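PDB 4F4F: threonine synthase from Brucella melitensis bv. 1, which probably catalyses the pyridoxal-phosphate-dependent conversion of O-phospho-L-homoserine and water to L-threonine and phosphate, the last step of threonine biosynthesis. Local coordinates for residues P95-D100 with V105-H110; I394-A399 with M409-T414. All coordinates share one frame; numbering follows the deposited sequence.

Contact 1. Residues P95-D100 with V105-H110; sequences PLVQTD and VLELFH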
# COMPACT_ATOMS: atom_id res chain seq x y z
N PRO A 95 -6.56 11.57 -9.94
CA PRO A 95 -6.56 12.21 -11.28
C PRO A 95 -5.22 12.06 -12.00
O PRO A 95 -4.19 11.90 -11.35
CB PRO A 95 -6.77 13.65 -10.97
CG PRO A 95 -6.11 13.83 -9.62
CD PRO A 95 -6.39 12.56 -8.87
N LEU A 96 -5.27 12.07 -13.33
CA LEU A 96 -4.05 12.15 -14.16
C LEU A 96 -3.63 13.61 -14.39
O LEU A 96 -4.47 14.48 -14.55
CB LEU A 96 -4.26 11.45 -15.50
CG LEU A 96 -4.48 9.94 -15.48
CD1 LEU A 96 -5.03 9.46 -16.85
CD2 LEU A 96 -3.21 9.18 -15.11
N VAL A 97 -2.31 13.84 -14.43
CA VAL A 97 -1.73 15.10 -14.89
C VAL A 97 -0.73 14.71 -15.97
O VAL A 97 0.15 13.90 -15.72
CB VAL A 97 -1.05 15.86 -13.72
CG1 VAL A 97 -0.29 17.09 -14.27
CG2 VAL A 97 -2.09 16.26 -12.69
N GLN A 98 -0.90 15.22 -17.18
CA GLN A 98 0.01 14.88 -18.28
C GLN A 98 1.35 15.56 -18.08
O GLN A 98 1.37 16.76 -17.81
CB GLN A 98 -0.57 15.33 -19.60
CG GLN A 98 0.22 14.84 -20.80
CD GLN A 98 -0.53 15.04 -22.10
OE1 GLN A 98 -1.60 15.70 -22.12
NE2 GLN A 98 0.00 14.49 -23.19
N THR A 99 2.45 14.83 -18.28
CA THR A 99 3.81 15.40 -18.10
C THR A 99 4.70 15.39 -19.36
O THR A 99 5.75 16.02 -19.37
CB THR A 99 4.56 14.70 -16.94
OG1 THR A 99 4.44 13.28 -17.08
CG2 THR A 99 3.98 15.11 -15.59
N ASP A 100 4.28 14.67 -20.39
CA ASP A 100 4.91 14.67 -21.68
C ASP A 100 3.87 14.14 -22.68
O ASP A 100 2.76 13.72 -22.29
CB ASP A 100 6.17 13.79 -21.64
CG ASP A 100 7.16 14.10 -22.75
OD1 ASP A 100 6.84 14.82 -23.69
OD2 ASP A 100 8.27 13.57 -22.64
N VAL A 105 1.07 11.37 -14.95
CA VAL A 105 1.29 11.02 -13.56
C VAL A 105 -0.09 10.79 -12.94
O VAL A 105 -1.00 11.61 -13.15
CB VAL A 105 2.04 12.15 -12.85
CG1 VAL A 105 1.96 11.99 -11.36
CG2 VAL A 105 3.51 12.17 -13.30
N LEU A 106 -0.27 9.64 -12.27
CA LEU A 106 -1.50 9.32 -11.56
C LEU A 106 -1.30 9.75 -10.10
O LEU A 106 -0.48 9.17 -9.39
CB LEU A 106 -1.82 7.83 -11.58
CG LEU A 106 -3.16 7.40 -10.98
CD1 LEU A 106 -4.31 8.15 -11.65
CD2 LEU A 106 -3.34 5.91 -11.21
N GLU A 107 -2.02 10.78 -9.69
CA GLU A 107 -1.82 11.37 -8.36
C GLU A 107 -2.63 10.60 -7.33
O GLU A 107 -3.86 10.73 -7.26
CB GLU A 107 -2.24 12.83 -8.38
CG GLU A 107 -1.38 13.67 -9.31
CD GLU A 107 -1.69 15.15 -9.26
OE1 GLU A 107 -2.85 15.54 -8.95
OE2 GLU A 107 -0.74 15.93 -9.52
N LEU A 108 -1.93 9.83 -6.52
CA LEU A 108 -2.59 9.05 -5.45
C LEU A 108 -2.59 9.74 -4.09
O LEU A 108 -2.74 9.07 -3.04
CB LEU A 108 -1.93 7.68 -5.39
CG LEU A 108 -1.92 6.89 -6.70
CD1 LEU A 108 -1.19 5.55 -6.48
CD2 LEU A 108 -3.35 6.73 -7.23
N PHE A 109 -2.40 11.06 -4.09
CA PHE A 109 -2.14 11.80 -2.86
C PHE A 109 -3.19 12.86 -2.51
O PHE A 109 -2.91 13.77 -1.74
CB PHE A 109 -0.72 12.42 -2.92
CG PHE A 109 -0.47 13.30 -4.13
CD1 PHE A 109 -1.11 14.53 -4.28
CD2 PHE A 109 0.48 12.93 -5.09
CE1 PHE A 109 -0.84 15.37 -5.40
CE2 PHE A 109 0.74 13.75 -6.19
CZ PHE A 109 0.08 14.98 -6.34
N HIS A 110 -4.41 12.73 -3.03
CA HIS A 110 -5.49 13.64 -2.66
C HIS A 110 -6.31 13.21 -1.46
O HIS A 110 -7.30 13.87 -1.09
CB HIS A 110 -6.37 13.91 -3.87
CG HIS A 110 -5.63 14.65 -4.95
ND1 HIS A 110 -5.50 15.98 -4.96
CD2 HIS A 110 -4.93 14.18 -6.05
CE1 HIS A 110 -4.77 16.35 -6.01
NE2 HIS A 110 -4.43 15.24 -6.69
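The Pro95 ring lies over the polar pair formed by Glu107 and His110: its CG is 3.7 Å from Glu107 OE1, and its CD is 3.6 Å from His110 CD2, approaching the imidazole obliquely. Underneath, His110 NE2 donates to Glu107 OE1 at 2.8 Å, with the acceptor in the ring plane, but NE2 meets OE1 from 40° out of the carboxylate plane. Glu107 gets there through a chain that leaves with CG anti to its carbonyl carbon (chi1 -64°) and then runs extended. Its other oxygen, OE2, is hydrogen-bonded to Tyr386 OH, so both ends of this buried carboxylate are held and its rotation is fixed. Val97 CG2 packs against the carboxylate, 3.5 Å from Glu107 OE2 and also close to CD and OE1. Further along the same face, the methyl groups Thr99 CG2 and Val105 CG2 touch, while Thr99 OG1 turns to Glu103 in a hydrogen bond.

On the face carrying Leu96 and Leu106, these two side chains cross obliquely, Leu96 CD2 to Leu106 CD1 3.8 Å, next to helix 236-245. Three backbone bonds tie the strands together. Val97 and Val105 exchange two, the one from Val105 N to Val97 O being nearly straight at 176°, and Glu107 N reaches Pro95 O at 3.0 Å. Between them Leu96 CA makes a CA-H...O contact with Val105 O. This is an antiparallel beta hairpin with a classic bulge where Thr99 and Asp100 both face Glu103, and its strand 96-100 forms one margin of the mixed sheet in the cofactor-binding part of the enzyme.

Contact 2. Residues I394-A399 with M409-T414; sequences IGVKVA and MVVLAT. With PLP (pyridoxal-5'-phosphate), chain C.
Helix 390-402 packs on strand 409-413 as the alpha and beta layers of a Rossmann-like alpha/beta domain, the helix running roughly antiparallel to the strand that follows it, the axis of 394-399 passing 7.8 Å from that of 409-413 at closest approach. Val411 carries the contact. With CG1 anti to the backbone N (chi1 -178°), its two methyls part: CG1 presses on the helix backbone, 3.4 Å from Gly395 C, and CG2 meets Ala399 CB at 3.7 Å. Gly395, with no side chain, leaves its backbone facing Val411 directly. The Val396 and Val411 side chains cross at about a right angle, Val396 CG2 to Val411 CG1 3.9 Å. One turn on, Ala399 CB also touches Met409 CG, whose chain bends beyond that atom.

Past the strand, Thr414 takes no part in this packing but faces the cofactor. Its hydroxyl donates to PLP N1, OG1 to N1 being 2.7 Å, while backbone N-H groups of Gly260, Asn261, Phe262 and Asp264 also bind the cofactor. No hydrogen bond crosses between helix and strand, where side-chain contacts are apolar, whereas a hydroxyl donating to N1 is consistent with a pyridine nitrogen that is unprotonated in this state.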
# COMPACT_ATOMS: atom_id res chain seq x y z
N ILE A 394 11.23 8.93 -8.46
CA ILE A 394 11.79 7.61 -8.78
C ILE A 394 10.99 6.95 -9.88
O ILE A 394 11.54 6.50 -10.88
CB ILE A 394 11.94 6.71 -7.53
CG1 ILE A 394 13.04 7.33 -6.64
CG2 ILE A 394 12.31 5.27 -7.92
CD1 ILE A 394 13.30 6.67 -5.28
N GLY A 395 9.68 6.89 -9.71
CA GLY A 395 8.80 6.42 -10.76
C GLY A 395 9.02 7.05 -12.13
O GLY A 395 9.07 6.34 -13.14
N VAL A 396 9.12 8.37 -12.18
CA VAL A 396 9.32 9.07 -13.48
C VAL A 396 10.68 8.72 -14.08
O VAL A 396 10.78 8.34 -15.23
CB VAL A 396 9.14 10.60 -13.37
CG1 VAL A 396 9.47 11.28 -14.68
CG2 VAL A 396 7.72 10.96 -12.92
N LYS A 397 11.74 8.79 -13.28
CA LYS A 397 13.07 8.43 -13.77
C LYS A 397 13.08 7.02 -14.42
O LYS A 397 13.57 6.82 -15.56
CB LYS A 397 14.08 8.49 -12.62
CG LYS A 397 15.52 8.27 -13.04
CD LYS A 397 15.98 6.83 -13.08
CE LYS A 397 17.50 6.77 -13.19
NZ LYS A 397 18.02 5.38 -13.15
N VAL A 398 12.58 6.04 -13.68
CA VAL A 398 12.63 4.65 -14.13
C VAL A 398 11.69 4.42 -15.32
O VAL A 398 12.02 3.68 -16.26
CB VAL A 398 12.30 3.68 -12.96
CG1 VAL A 398 12.12 2.23 -13.43
CG2 VAL A 398 13.35 3.77 -11.86
N ALA A 399 10.50 5.04 -15.28
CA ALA A 399 9.55 4.97 -16.40
C ALA A 399 10.25 5.41 -17.68
O ALA A 399 10.14 4.76 -18.69
CB ALA A 399 8.34 5.85 -16.15
N MET A 409 2.29 5.82 -20.93
CA MET A 409 2.86 5.49 -19.62
C MET A 409 2.19 6.31 -18.52
O MET A 409 2.13 7.55 -18.57
CB MET A 409 4.37 5.77 -19.63
CG MET A 409 5.07 5.44 -18.32
SD MET A 409 4.90 3.70 -17.84
CE MET A 409 6.04 2.95 -18.98
N VAL A 410 1.72 5.60 -17.50
CA VAL A 410 1.18 6.19 -16.33
C VAL A 410 2.15 5.89 -15.20
O VAL A 410 2.47 4.71 -14.92
CB VAL A 410 -0.17 5.59 -16.02
CG1 VAL A 410 -0.69 6.15 -14.69
CG2 VAL A 410 -1.16 5.86 -17.18
N VAL A 411 2.65 6.94 -14.57
CA VAL A 411 3.56 6.82 -13.45
C VAL A 411 2.75 7.14 -12.20
O VAL A 411 2.14 8.19 -12.12
CB VAL A 411 4.73 7.83 -13.54
CG1 VAL A 411 5.70 7.66 -12.39
CG2 VAL A 411 5.46 7.71 -14.89
N LEU A 412 2.77 6.25 -11.24
CA LEU A 412 2.08 6.45 -9.96
C LEU A 412 2.86 7.43 -9.09
O LEU A 412 4.04 7.19 -8.74
CB LEU A 412 1.89 5.12 -9.23
CG LEU A 412 0.71 4.21 -9.57
CD1 LEU A 412 0.51 4.06 -11.06
CD2 LEU A 412 0.72 2.88 -8.79
N ALA A 413 2.20 8.54 -8.76
CA ALA A 413 2.70 9.49 -7.79
C ALA A 413 2.13 9.14 -6.41
O ALA A 413 0.97 9.36 -6.12
CB ALA A 413 2.38 10.93 -8.21
N THR A 414 2.99 8.61 -5.54
CA THR A 414 2.55 7.96 -4.33
C THR A 414 2.51 8.85 -3.09
O THR A 414 2.01 8.43 -2.07
CB THR A 414 3.47 6.74 -4.03
OG1 THR A 414 4.83 7.15 -4.07
CG2 THR A 414 3.30 5.63 -5.10
N1 PLP C . 5.75 5.37 -2.19
C2 PLP C . 5.18 5.88 -1.04
C2A PLP C . 4.97 7.36 -0.78
C3 PLP C . 4.72 4.94 0.02
O3 PLP C . 4.14 5.44 1.17
C4 PLP C . 4.93 3.47 -0.23
C4A PLP C . 4.50 2.41 0.74
C5 PLP C . 5.53 3.03 -1.51
C6 PLP C . 5.90 4.03 -2.44
C5A PLP C . 5.70 1.52 -1.79
O4P PLP C . 4.41 0.77 -1.89
P PLP C . 4.25 -0.86 -1.95
O1P PLP C . 5.19 -1.31 -3.07
O2P PLP C . 4.68 -1.32 -0.57
O3P PLP C . 2.80 -1.19 -2.23

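How the contacts relate
From the N terminus, contact 1 comes first: the chain runs along 96-100, makes a two-residue turn at 101-102 and returns along 103-107, closing a short hairpin. Nearly three hundred residues later contact 2 closes the six-residue connection 403-408 between helix 390-402 and strand 409-413. The two loops follow each other in series, neither enclosing nor crossing the other. They meet in space because strand 409-413 lies parallel to 103-107 in the same mixed sheet: Leu106 N and O probably bond to Val411 O and Ala413 N, and Val105 CG1 packs on Ala413 CB. The early hairpin is thereby joined to the C-terminal helix-strand unit, beside the cofactor residue Thr414.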